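Side-chain contacts in MB2760 (Mycobacterium tuberculosis, PDB 2BNG), which hydrolyses long or bulky lipophilic epoxides such as 9,10-epoxystearic acid and cholesterol 5,6-oxide to diols in vitro, its physiological substrates being unknown: residues E22-A27 with G115-W120; E31-V36 with R66-V71; D93-G98 with V102-C107; L137-L140 with L145-T148. One frame throughout, in Å; residues are numbered along the deposited sequence.

Contact 1: E22-A27 with G115-W120; sequences EAFLNA and GRITLW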
loop_
_atom_site.group_PDB
_atom_site.type_symbol
_atom_site.label_atom_id
_atom_site.label_comp_id
_atom_site.label_asym_id
_atom_site.label_seq_id
_atom_site.Cartn_x
_atom_site.Cartn_y
_atom_site.Cartn_z
ATOM N N GLU C 22 -3.600 12.380 -31.665
ATOM C CA GLU C 22 -2.841 11.271 -31.102
ATOM C C GLU C 22 -3.395 9.909 -31.530
ATOM O O GLU C 22 -2.632 9.016 -31.930
ATOM C CB GLU C 22 -2.815 11.361 -29.588
ATOM C CG GLU C 22 -1.938 12.461 -29.063
ATOM C CD GLU C 22 -2.052 12.623 -27.552
ATOM O OE1 GLU C 22 -3.148 12.348 -27.001
ATOM O OE2 GLU C 22 -1.048 13.024 -26.918
ATOM N N ALA C 23 -4.717 9.752 -31.443
ATOM C CA ALA C 23 -5.365 8.508 -31.895
ATOM C C ALA C 23 -5.054 8.258 -33.379
ATOM O O ALA C 23 -4.702 7.139 -33.772
ATOM C CB ALA C 23 -6.854 8.535 -31.641
ATOM N N PHE C 24 -5.117 9.309 -34.192
ATOM C CA PHE C 24 -4.831 9.141 -35.600
ATOM C C PHE C 24 -3.381 8.685 -35.900
ATOM O O PHE C 24 -3.163 7.756 -36.663
ATOM C CB PHE C 24 -5.196 10.399 -36.389
ATOM C CG PHE C 24 -4.637 10.409 -37.771
ATOM C CD1 PHE C 24 -5.134 9.541 -38.733
ATOM C CD2 PHE C 24 -3.577 11.262 -38.091
ATOM C CE1 PHE C 24 -4.601 9.525 -40.011
ATOM C CE2 PHE C 24 -3.030 11.277 -39.365
ATOM C CZ PHE C 24 -3.543 10.401 -40.344
ATOM N N LEU C 25 -2.406 9.343 -35.291
ATOM C CA LEU C 25 -0.996 9.002 -35.492
ATOM C C LEU C 25 -0.617 7.611 -34.963
ATOM O O LEU C 25 0.132 6.886 -35.633
ATOM C CB LEU C 25 -0.082 10.101 -34.941
ATOM C CG LEU C 25 -0.208 11.430 -35.716
ATOM C CD1 LEU C 25 0.420 12.566 -34.902
ATOM C CD2 LEU C 25 0.404 11.356 -37.127
ATOM N N ASN C 26 -1.155 7.217 -33.808
ATOM C CA ASN C 26 -0.982 5.840 -33.350
ATOM C C ASN C 26 -1.630 4.874 -34.326
ATOM O O ASN C 26 -1.074 3.821 -34.625
ATOM C CB ASN C 26 -1.487 5.624 -31.912
ATOM C CG ASN C 26 -0.599 6.324 -30.864
ATOM O OD1 ASN C 26 0.636 6.241 -30.903
ATOM N ND2 ASN C 26 -1.232 7.025 -29.937
ATOM N N ALA C 27 -2.783 5.247 -34.866
ATOM C CA ALA C 27 -3.480 4.390 -35.810
ATOM C C ALA C 27 -2.661 4.111 -37.063
ATOM O O ALA C 27 -2.658 2.986 -37.559
ATOM C CB ALA C 27 -4.853 4.975 -36.178
ATOM N N GLY C 115 -14.219 15.929 -33.999
ATOM C CA GLY C 115 -13.468 14.676 -33.945
ATOM C C GLY C 115 -12.809 14.244 -35.250
ATOM O O GLY C 115 -12.047 13.279 -35.262
ATOM N N ARG C 116 -13.079 14.954 -36.348
ATOM C CA ARG C 116 -12.453 14.610 -37.629
ATOM C C ARG C 116 -11.376 15.588 -38.081
ATOM O O ARG C 116 -11.506 16.805 -37.905
ATOM C CB ARG C 116 -13.507 14.347 -38.713
ATOM C CG ARG C 116 -14.478 13.290 -38.204
ATOM C CD ARG C 116 -15.220 12.506 -39.227
ATOM N NE ARG C 116 -14.418 11.621 -40.080
ATOM C CZ ARG C 116 -14.959 10.819 -41.007
ATOM N NH1 ARG C 116 -16.244 10.807 -41.158
ATOM N NH2 ARG C 116 -14.266 10.022 -41.791
ATOM N N ILE C 117 -10.310 15.036 -38.654
ATOM C CA ILE C 117 -9.189 15.819 -39.128
ATOM C C ILE C 117 -9.480 16.379 -40.516
ATOM O O ILE C 117 -9.695 15.637 -41.473
ATOM C CB ILE C 117 -7.884 14.988 -39.113
ATOM C CG1 ILE C 117 -7.531 14.617 -37.663
ATOM C CG2 ILE C 117 -6.733 15.739 -39.852
ATOM C CD1 ILE C 117 -6.407 13.588 -37.504
ATOM N N THR C 118 -9.479 17.711 -40.607
ATOM C CA THR C 118 -9.751 18.412 -41.868
ATOM C C THR C 118 -8.494 18.970 -42.531
ATOM O O THR C 118 -8.477 19.182 -43.745
ATOM C CB THR C 118 -10.820 19.508 -41.691
ATOM O OG1 THR C 118 -10.366 20.467 -40.729
ATOM C CG2 THR C 118 -12.148 18.880 -41.219
ATOM N N LEU C 119 -7.448 19.193 -41.727
ATOM C CA LEU C 119 -6.141 19.592 -42.233
ATOM C C LEU C 119 -5.062 18.719 -41.616
ATOM O O LEU C 119 -5.064 18.481 -40.410
ATOM C CB LEU C 119 -5.836 21.072 -41.956
ATOM C CG LEU C 119 -4.426 21.546 -42.344
ATOM C CD1 LEU C 119 -4.184 21.501 -43.870
ATOM C CD2 LEU C 119 -4.116 22.924 -41.780
ATOM N N TRP C 120 -4.147 18.239 -42.459
ATOM C CA TRP C 120 -2.972 17.487 -42.003
ATOM C C TRP C 120 -1.788 17.987 -42.824
ATOM O O TRP C 120 -1.676 17.729 -44.042
ATOM C CB TRP C 120 -3.192 15.993 -42.174
ATOM C CG TRP C 120 -1.997 15.123 -41.940
ATOM C CD1 TRP C 120 -0.867 15.445 -41.255
ATOM C CD2 TRP C 120 -1.838 13.763 -42.371
ATOM N NE1 TRP C 120 0.002 14.366 -41.234
ATOM C CE2 TRP C 120 -0.571 13.325 -41.922
ATOM C CE3 TRP C 120 -2.645 12.871 -43.098
ATOM C CZ2 TRP C 120 -0.093 12.025 -42.163
ATOM C CZ3 TRP C 120 -2.158 11.575 -43.351
ATOM C CH2 TRP C 120 -0.903 11.173 -42.880
#

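Contact 2: E31-V36 with R66-V71; sequences EDFDTV and RMQGRV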
loop_
_atom_site.group_PDB
_atom_site.type_symbol
_atom_site.label_atom_id
_atom_site.label_comp_id
_atom_site.label_asym_id
_atom_site.label_seq_id
_atom_site.Cartn_x
_atom_site.Cartn_y
_atom_site.Cartn_z
ATOM N N GLU C 31 -1.247 0.510 -38.033
ATOM C CA GLU C 31 -1.937 -0.007 -39.228
ATOM C C GLU C 31 -3.407 -0.317 -38.971
ATOM O O GLU C 31 -3.968 -1.272 -39.517
ATOM C CB GLU C 31 -1.213 -1.219 -39.814
ATOM C CG GLU C 31 0.066 -0.829 -40.486
ATOM C CD GLU C 31 0.896 -2.017 -40.847
ATOM O OE1 GLU C 31 0.433 -3.138 -40.769
ATOM O OE2 GLU C 31 2.035 -1.864 -41.233
ATOM N N ASP C 32 -4.020 0.514 -38.136
ATOM C CA ASP C 32 -5.393 0.339 -37.706
ATOM C C ASP C 32 -6.241 1.194 -38.649
ATOM O O ASP C 32 -6.624 2.343 -38.345
ATOM C CB ASP C 32 -5.516 0.756 -36.236
ATOM C CG ASP C 32 -6.956 0.793 -35.729
ATOM O OD1 ASP C 32 -7.877 0.332 -36.446
ATOM O OD2 ASP C 32 -7.154 1.312 -34.595
ATOM N N PHE C 33 -6.525 0.617 -39.814
ATOM C CA PHE C 33 -6.985 1.425 -40.953
ATOM C C PHE C 33 -8.424 1.860 -40.857
ATOM O O PHE C 33 -8.817 2.854 -41.469
ATOM C CB PHE C 33 -6.653 0.767 -42.295
ATOM C CG PHE C 33 -5.188 0.775 -42.602
ATOM C CD1 PHE C 33 -4.517 1.984 -42.786
ATOM C CD2 PHE C 33 -4.470 -0.411 -42.670
ATOM C CE1 PHE C 33 -3.168 2.010 -43.056
ATOM C CE2 PHE C 33 -3.107 -0.399 -42.934
ATOM C CZ PHE C 33 -2.451 0.812 -43.126
ATOM N N ASP C 34 -9.204 1.146 -40.058
ATOM C CA ASP C 34 -10.562 1.579 -39.799
ATOM C C ASP C 34 -10.623 2.828 -38.898
ATOM O O ASP C 34 -11.485 3.697 -39.096
ATOM C CB ASP C 34 -11.398 0.450 -39.218
ATOM C CG ASP C 34 -11.513 -0.731 -40.157
ATOM O OD1 ASP C 34 -12.078 -1.742 -39.761
ATOM O OD2 ASP C 34 -11.033 -0.689 -41.289
ATOM N N THR C 35 -9.715 2.926 -37.927
ATOM C CA THR C 35 -9.565 4.165 -37.161
ATOM C C THR C 35 -9.029 5.314 -38.031
ATOM O O THR C 35 -9.463 6.457 -37.887
ATOM C CB THR C 35 -8.681 3.950 -35.921
ATOM O OG1 THR C 35 -9.277 2.941 -35.099
ATOM C CG2 THR C 35 -8.509 5.230 -35.117
ATOM N N VAL C 36 -8.092 5.013 -38.927
ATOM C CA VAL C 36 -7.607 6.008 -39.888
ATOM C C VAL C 36 -8.780 6.560 -40.735
ATOM O O VAL C 36 -8.930 7.774 -40.905
ATOM C CB VAL C 36 -6.495 5.434 -40.788
ATOM C CG1 VAL C 36 -6.253 6.347 -41.998
ATOM C CG2 VAL C 36 -5.216 5.203 -39.962
ATOM N N ARG C 66 -3.346 1.262 -48.633
ATOM C CA ARG C 66 -2.677 0.481 -49.657
ATOM C C ARG C 66 -1.171 0.420 -49.510
ATOM O O ARG C 66 -0.504 -0.315 -50.226
ATOM C CB ARG C 66 -3.101 0.922 -51.042
ATOM C CG ARG C 66 -4.455 0.393 -51.315
ATOM C CD ARG C 66 -4.914 0.728 -52.647
ATOM N NE ARG C 66 -6.286 0.293 -52.754
ATOM C CZ ARG C 66 -7.073 0.687 -53.718
ATOM N NH1 ARG C 66 -6.544 1.475 -54.595
ATOM N NH2 ARG C 66 -8.340 0.308 -53.815
HETATM N N MSE C 67 -0.642 1.156 -48.555
HETATM C CA MSE C 67 0.773 1.100 -48.308
HETATM C C MSE C 67 1.201 -0.011 -47.348
HETATM O O MSE C 67 2.390 -0.347 -47.226
HETATM C CB MSE C 67 1.260 2.450 -47.833
HETATM C CG MSE C 67 1.592 3.361 -49.004
HETATM SE SE MSE C 67 2.112 5.060 -48.289
HETATM C CE MSE C 67 0.570 6.146 -48.722
ATOM N N GLN C 68 0.214 -0.581 -46.680
ATOM C CA GLN C 68 0.396 -1.694 -45.790
ATOM C C GLN C 68 1.237 -2.807 -46.422
ATOM O O GLN C 68 0.950 -3.259 -47.537
ATOM C CB GLN C 68 -0.985 -2.222 -45.517
ATOM C CG GLN C 68 -1.193 -2.728 -44.206
ATOM C CD GLN C 68 -0.940 -4.149 -44.067
ATOM O OE1 GLN C 68 -0.524 -4.575 -43.047
ATOM N NE2 GLN C 68 -1.218 -4.909 -45.059
ATOM N N GLY C 69 2.275 -3.253 -45.713
ATOM C CA GLY C 69 3.154 -4.302 -46.247
ATOM C C GLY C 69 4.249 -3.817 -47.204
ATOM O O GLY C 69 5.086 -4.598 -47.624
ATOM N N ARG C 70 4.253 -2.529 -47.542
ATOM C CA ARG C 70 5.305 -1.954 -48.394
ATOM C C ARG C 70 6.117 -0.911 -47.701
ATOM O O ARG C 70 7.322 -0.842 -47.855
ATOM C CB ARG C 70 4.701 -1.261 -49.594
ATOM C CG ARG C 70 4.337 -2.176 -50.627
ATOM C CD ARG C 70 2.972 -2.041 -50.896
ATOM N NE ARG C 70 2.561 -2.682 -52.129
ATOM C CZ ARG C 70 2.286 -3.980 -52.266
ATOM N NH1 ARG C 70 2.418 -4.838 -51.256
ATOM N NH2 ARG C 70 1.879 -4.431 -53.437
ATOM N N VAL C 71 5.433 -0.040 -46.991
ATOM C CA VAL C 71 6.121 0.907 -46.149
ATOM C C VAL C 71 5.421 0.994 -44.796
ATOM O O VAL C 71 4.218 1.245 -44.729
ATOM C CB VAL C 71 6.305 2.282 -46.864
ATOM C CG1 VAL C 71 5.119 2.623 -47.670
ATOM C CG2 VAL C 71 6.600 3.386 -45.877
HETATM O O HOH W 1 2.986 -1.487 -43.568
#

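Contact 3: D93-G98 with V102-C107; sequences DALIIG and VQFWVC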
loop_
_atom_site.group_PDB
_atom_site.type_symbol
_atom_site.label_atom_id
_atom_site.label_comp_id
_atom_site.label_asym_id
_atom_site.label_seq_id
_atom_site.Cartn_x
_atom_site.Cartn_y
_atom_site.Cartn_z
ATOM N N ASP C 93 9.583 10.833 -37.012
ATOM C CA ASP C 93 8.903 9.824 -37.813
ATOM C C ASP C 93 9.953 8.871 -38.375
ATOM O O ASP C 93 11.134 9.201 -38.441
ATOM C CB ASP C 93 8.123 10.485 -38.970
ATOM C CG ASP C 93 6.789 11.124 -38.525
ATOM O OD1 ASP C 93 5.919 11.314 -39.402
ATOM O OD2 ASP C 93 6.596 11.442 -37.321
ATOM N N ALA C 94 9.517 7.700 -38.800
ATOM C CA ALA C 94 10.367 6.782 -39.535
ATOM C C ALA C 94 9.560 6.108 -40.633
ATOM O O ALA C 94 8.430 5.698 -40.392
ATOM C CB ALA C 94 10.951 5.748 -38.590
ATOM N N LEU C 95 10.132 6.024 -41.837
ATOM C CA LEU C 95 9.565 5.183 -42.896
ATOM C C LEU C 95 10.424 3.932 -43.004
ATOM O O LEU C 95 11.655 4.017 -43.000
ATOM C CB LEU C 95 9.463 5.916 -44.243
ATOM C CG LEU C 95 8.734 7.281 -44.273
ATOM C CD1 LEU C 95 8.892 7.915 -45.656
ATOM C CD2 LEU C 95 7.258 7.215 -43.872
ATOM N N ILE C 96 9.772 2.774 -43.070
ATOM C CA ILE C 96 10.443 1.480 -43.100
ATOM C C ILE C 96 10.035 0.778 -44.363
ATOM O O ILE C 96 8.853 0.565 -44.585
ATOM C CB ILE C 96 9.984 0.545 -41.935
ATOM C CG1 ILE C 96 9.583 1.356 -40.680
ATOM C CG2 ILE C 96 10.950 -0.601 -41.739
ATOM C CD1 ILE C 96 10.439 1.416 -39.541
ATOM N N ILE C 97 11.016 0.413 -45.181
ATOM C CA ILE C 97 10.799 -0.340 -46.403
ATOM C C ILE C 97 11.745 -1.524 -46.300
ATOM O O ILE C 97 12.966 -1.382 -46.482
ATOM C CB ILE C 97 11.104 0.523 -47.654
ATOM C CG1 ILE C 97 10.241 1.789 -47.650
ATOM C CG2 ILE C 97 10.865 -0.266 -48.956
ATOM C CD1 ILE C 97 10.931 2.989 -48.196
ATOM N N GLY C 98 11.179 -2.689 -45.969
ATOM C CA GLY C 98 11.955 -3.865 -45.610
ATOM C C GLY C 98 12.980 -3.543 -44.529
ATOM O O GLY C 98 12.612 -3.050 -43.442
ATOM N N VAL C 102 14.343 4.847 -42.465
ATOM C CA VAL C 102 14.697 6.245 -42.669
ATOM C C VAL C 102 13.966 7.116 -41.652
ATOM O O VAL C 102 12.739 7.230 -41.662
ATOM C CB VAL C 102 14.358 6.733 -44.112
ATOM C CG1 VAL C 102 14.748 8.204 -44.299
ATOM C CG2 VAL C 102 15.033 5.845 -45.170
ATOM N N GLN C 103 14.741 7.743 -40.788
ATOM C CA GLN C 103 14.202 8.457 -39.654
ATOM C C GLN C 103 14.539 9.944 -39.746
ATOM O O GLN C 103 15.663 10.314 -40.110
ATOM C CB GLN C 103 14.791 7.846 -38.383
ATOM C CG GLN C 103 14.094 8.212 -37.102
ATOM C CD GLN C 103 14.477 7.255 -35.981
ATOM O OE1 GLN C 103 14.218 6.090 -36.063
ATOM N NE2 GLN C 103 15.106 7.743 -34.961
ATOM N N PHE C 104 13.581 10.789 -39.394
ATOM C CA PHE C 104 13.699 12.227 -39.615
ATOM C C PHE C 104 12.719 12.955 -38.688
ATOM O O PHE C 104 11.707 12.357 -38.264
ATOM C CB PHE C 104 13.396 12.578 -41.098
ATOM C CG PHE C 104 12.096 11.982 -41.620
ATOM C CD1 PHE C 104 10.928 12.719 -41.609
ATOM C CD2 PHE C 104 12.051 10.679 -42.131
ATOM C CE1 PHE C 104 9.723 12.175 -42.103
ATOM C CE2 PHE C 104 10.856 10.128 -42.596
ATOM C CZ PHE C 104 9.690 10.874 -42.578
ATOM N N TRP C 105 12.983 14.227 -38.390
ATOM C CA TRP C 105 12.028 14.986 -37.621
ATOM C C TRP C 105 10.868 15.467 -38.505
ATOM O O TRP C 105 11.043 15.696 -39.714
ATOM C CB TRP C 105 12.709 16.134 -36.888
ATOM C CG TRP C 105 13.363 17.242 -37.768
ATOM C CD1 TRP C 105 14.712 17.443 -37.962
ATOM C CD2 TRP C 105 12.700 18.309 -38.490
ATOM N NE1 TRP C 105 14.927 18.546 -38.762
ATOM C CE2 TRP C 105 13.717 19.102 -39.092
ATOM C CE3 TRP C 105 11.358 18.690 -38.658
ATOM C CZ2 TRP C 105 13.431 20.228 -39.877
ATOM C CZ3 TRP C 105 11.075 19.836 -39.437
ATOM C CH2 TRP C 105 12.115 20.570 -40.044
ATOM N N VAL C 106 9.684 15.579 -37.898
ATOM C CA VAL C 106 8.521 16.202 -38.533
ATOM C C VAL C 106 7.808 17.088 -37.512
ATOM O O VAL C 106 7.632 16.701 -36.340
ATOM C CB VAL C 106 7.490 15.177 -39.016
ATOM C CG1 VAL C 106 6.321 15.895 -39.711
ATOM C CG2 VAL C 106 8.126 14.169 -39.949
ATOM N N CYS C 107 7.410 18.270 -37.973
ATOM C CA CYS C 107 6.445 19.090 -37.269
ATOM C C CYS C 107 5.128 19.030 -38.072
ATOM O O CYS C 107 5.095 19.356 -39.249
ATOM C CB CYS C 107 6.973 20.525 -37.094
ATOM S SG CYS C 107 8.423 20.600 -35.916
#

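Contact 4: L137-L140 with L145-T148; sequences LVAL and LKAT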
loop_
_atom_site.group_PDB
_atom_site.type_symbol
_atom_site.label_atom_id
_atom_site.label_comp_id
_atom_site.label_asym_id
_atom_site.label_seq_id
_atom_site.Cartn_x
_atom_site.Cartn_y
_atom_site.Cartn_z
ATOM N N LEU C 137 20.847 3.662 -45.089
ATOM C CA LEU C 137 21.667 2.905 -46.017
ATOM C C LEU C 137 22.905 2.300 -45.357
ATOM O O LEU C 137 23.217 1.142 -45.585
ATOM C CB LEU C 137 22.054 3.775 -47.202
ATOM C CG LEU C 137 20.900 4.164 -48.122
ATOM C CD1 LEU C 137 21.442 5.114 -49.183
ATOM C CD2 LEU C 137 20.210 2.926 -48.757
ATOM N N VAL C 138 23.587 3.079 -44.527
ATOM C CA VAL C 138 24.738 2.576 -43.785
ATOM C C VAL C 138 24.337 1.424 -42.849
ATOM O O VAL C 138 25.053 0.413 -42.755
ATOM C CB VAL C 138 25.471 3.694 -42.997
ATOM C CG1 VAL C 138 26.419 3.098 -41.971
ATOM C CG2 VAL C 138 26.235 4.616 -43.953
ATOM N N ALA C 139 23.196 1.572 -42.180
ATOM C CA ALA C 139 22.744 0.569 -41.217
ATOM C C ALA C 139 22.352 -0.765 -41.885
ATOM O O ALA C 139 22.381 -1.812 -41.258
ATOM C CB ALA C 139 21.619 1.109 -40.388
ATOM N N LEU C 140 22.014 -0.712 -43.159
ATOM C CA LEU C 140 21.770 -1.870 -44.010
ATOM C C LEU C 140 22.945 -2.829 -44.089
ATOM O O LEU C 140 22.788 -4.006 -44.432
ATOM C CB LEU C 140 21.515 -1.388 -45.431
ATOM C CG LEU C 140 20.210 -1.662 -46.158
ATOM C CD1 LEU C 140 19.043 -1.511 -45.220
ATOM C CD2 LEU C 140 20.102 -0.744 -47.364
ATOM N N LEU C 145 24.141 0.659 -36.762
ATOM C CA LEU C 145 24.049 2.124 -36.742
ATOM C C LEU C 145 22.625 2.581 -37.049
ATOM O O LEU C 145 22.390 3.755 -37.312
ATOM C CB LEU C 145 25.107 2.779 -37.658
ATOM C CG LEU C 145 26.598 2.439 -37.447
ATOM C CD1 LEU C 145 27.445 3.011 -38.561
ATOM C CD2 LEU C 145 27.127 2.913 -36.094
ATOM N N LYS C 146 21.683 1.638 -36.992
ATOM C CA LYS C 146 20.288 1.904 -37.344
ATOM C C LYS C 146 19.607 2.762 -36.288
ATOM O O LYS C 146 19.740 2.497 -35.091
ATOM C CB LYS C 146 19.509 0.597 -37.563
ATOM C CG LYS C 146 18.140 0.808 -38.200
ATOM C CD LYS C 146 17.385 -0.496 -38.372
ATOM C CE LYS C 146 17.763 -1.188 -39.661
ATOM N NZ LYS C 146 16.661 -2.079 -40.086
ATOM N N ALA C 147 18.888 3.790 -36.747
ATOM C CA ALA C 147 18.126 4.693 -35.881
ATOM C C ALA C 147 17.041 3.936 -35.112
ATOM O O ALA C 147 16.533 2.905 -35.572
ATOM C CB ALA C 147 17.522 5.809 -36.712
ATOM N N THR C 148 16.707 4.428 -33.925
ATOM C CA THR C 148 15.646 3.823 -33.112
ATOM C C THR C 148 14.772 4.923 -32.521
ATOM O O THR C 148 15.229 6.063 -32.360
ATOM C CB THR C 148 16.224 2.981 -31.935
ATOM O OG1 THR C 148 17.320 3.688 -31.349
ATOM C CG2 THR C 148 16.703 1.605 -32.394
#

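Contact 1: E22-A27 with G115-W120
Buried aromatic and aliphatic packing joins Phe-24 of helix 13-30 to Ile-117 and Trp-120 of strand 116-123, where the helix lies against the mixed sheet. The aromatic pair is T-shaped. The edge of the Phe-24 ring points at the six-membered ring of Trp-120, with centroids 4.9 Å apart and planes at 79°. Phe-24 CZ makes the closest approach, 3.5 Å from Trp-120 CZ3, while Phe-24 CE2 stands over the same indole face, offset toward its rim. Phe-24 reaches across because its CG is anti to the backbone N (chi1 166°), which sends the ring from the helix toward the strand. Nearer the helix, Ile-117 CD1 lies 3.6 Å from Phe-24 CB and reaches CG and CD2 as well, so one methyl group packs along the root of the ring and the indole meets its far end. Val-36 and Ala-39 of helix 33-39 also touch Phe-24. The indole in turn stacks with Tyr-46 and makes a weak hydrogen bond through Trp-120 NE1 to Asp-122 OD2, Asp-122 being the probable catalytic proton acceptor. A helix packed against a curved sheet is typical of the NTF2-like fold, here setting Phe-24 against an indole next to the probable active site.

Contact 2: E31-V36 with R66-V71
A Schellman motif ends helix 13-30, and its positive-phi residue, Glu-31, reaches with Phe-33 toward Gln-68 in the loop between helix 57-65 and strand 72-83. Phe-33 offers the edge of its ring: Phe-33 CE2 is 3.3 Å from Gln-68 CG, which lies near the ring plane, and Gln-68 CB is a little farther off. The approach is thus aliphatic, methylene to ring edge. The side chain of Glu-31 crosses that of Gln-68 at about a right angle. An extended chain beyond CG (chi2 170°) carries the Glu-31 carboxylate over to the loop, where a water joins the two segments. That water donates to Glu-31 OE2 and accepts from Gly-69 N, its oxygen 2.9 Å from that nitrogen. It also donates weakly to Val-71 O. In the fold, the contact links the tight turn between helices 13-30 and 33-39 to the start of strand 72-83, outermost in the sheet within this chain. Asp-32, at the N-cap position of helix 33-39, accepts a hydrogen bond from Thr-35 OG1 at its OD2 (2.7 Å), the donor standing above the carboxylate plane. On the loop side, Met-67 O accepts from both Arg-70 N and Val-71 N.

Contact 3: D93-G98 with V102-C107
With CG anti to the carbonyl carbon (chi1 -78°), the carboxylate of Asp-93 comes against Val-106, the two side chains crossing at a slant, while Phe-104 holds CG between its backbone N and carbonyl carbon (chi1 50°), which folds its ring back over the neighbouring strand. Val-106 CG2 touches Asp-93 CG at 3.6 Å and lies about equally near OD1, an apolar methyl against the carboxylate. The Phe-104 ring takes Asp-93 CB in an off-centre CH-pi contact, 4.3 Å from CB to the ring centroid. Leu-95 meets the same ring at its edge, with Leu-95 CG 3.9 Å from Phe-104 CE2 and near the ring plane. Asp-93, Leu-95, Val-102 and Phe-104 share one face of the sheet, where helix 126-139 packs through Leu-133 on Val-102 and Met-129 on Phe-104.

The strands form the antiparallel hairpin of 86-97 and 100-113, and the axes of 93-97 and 102-107 approach to 4.7 Å. Asp-93 with Phe-104 and Leu-95 with Val-102 are hydrogen-bonded pairs, each joined by two backbone bonds, of which Val-102 N to Leu-95 O (2.9 Å) is nearly straight at 173°. Ala-94 with Gln-103, between them, is the non-hydrogen-bonded pair, and its CA atoms come within 4.2 Å. A CA-H...O contact from Ala-94 CA to Val-102 O (3.2 Å) supplements the backbone bonds. Asp-93 is probably the proton donor of the epoxide hydrolase, and its OD1 forms a salt bridge with Arg-91. Gln-103, on the other face, turns its OE1 to Arg-101 NE.

Contact 4: L137-L140 with L145-T148
Apolar contacts alone join the two segments. The first is between branches: Val-138 CG1 meets Leu-145 CD1 at 3.6 Å, where the two side chains meet at a slant beside the end of helix 126-139. Leu-145 has CG anti to its carbonyl carbon and an extended chi2 of 172°, which carries CD1 back toward the valine. Both residues are exposed.

The second kind is a methyl group against backbone. Ala-139 CB sits 3.4 Å from Lys-146 CA and comes equally near Lys-146 N, with the carbonyl carbon of Leu-145 slightly farther off. Lys-146 CB adds a side-chain contact with the same methyl, CB to CB at 3.6 Å. Ala-139 is the buried residue here, and the small size of its side chain agrees with the close approach of the backbones, whose CA atoms are 4.8 Å apart at Ala-139 and Lys-146.

Polar bonds hold the tail through residues outside the pair. Leu-145 O accepts from the NE of Arg-135, which lies one turn before Ala-139 on the helix. The Lys-146 chain bends at chi3 (-85°), and its NZ donates to Pro-99 O in the turn between strands 86-97 and 100-113. The returning C-terminal tail thus lies between the last turns of helix 126-139 and the start of strand 100-113, where Lys-146 touches Arg-101 and Ala-147 touches Gln-103.

How the contacts relate
From the N terminus, helix 13-30 opens contact 1, which closes on strand 116-123 after 87 intervening residues. Contacts 2 and 3 are both nested within that loop, in series: contact 2 ties the start of helix 33-39 to the loop before strand 72-83, and contact 3 closes the hairpin of 86-97 and 100-113. Contact 4 follows in series, folding the C-terminal tail onto helix 126-139. Neighbours touch directly: Ala-27 O and Asp-32 N probably hydrogen-bond between contacts 1 and 2, Val-71 packs on Ile-96 and Ile-97 between 2 and 3, and Gln-103 NE2 probably bonds Thr-148 O between 3 and 4.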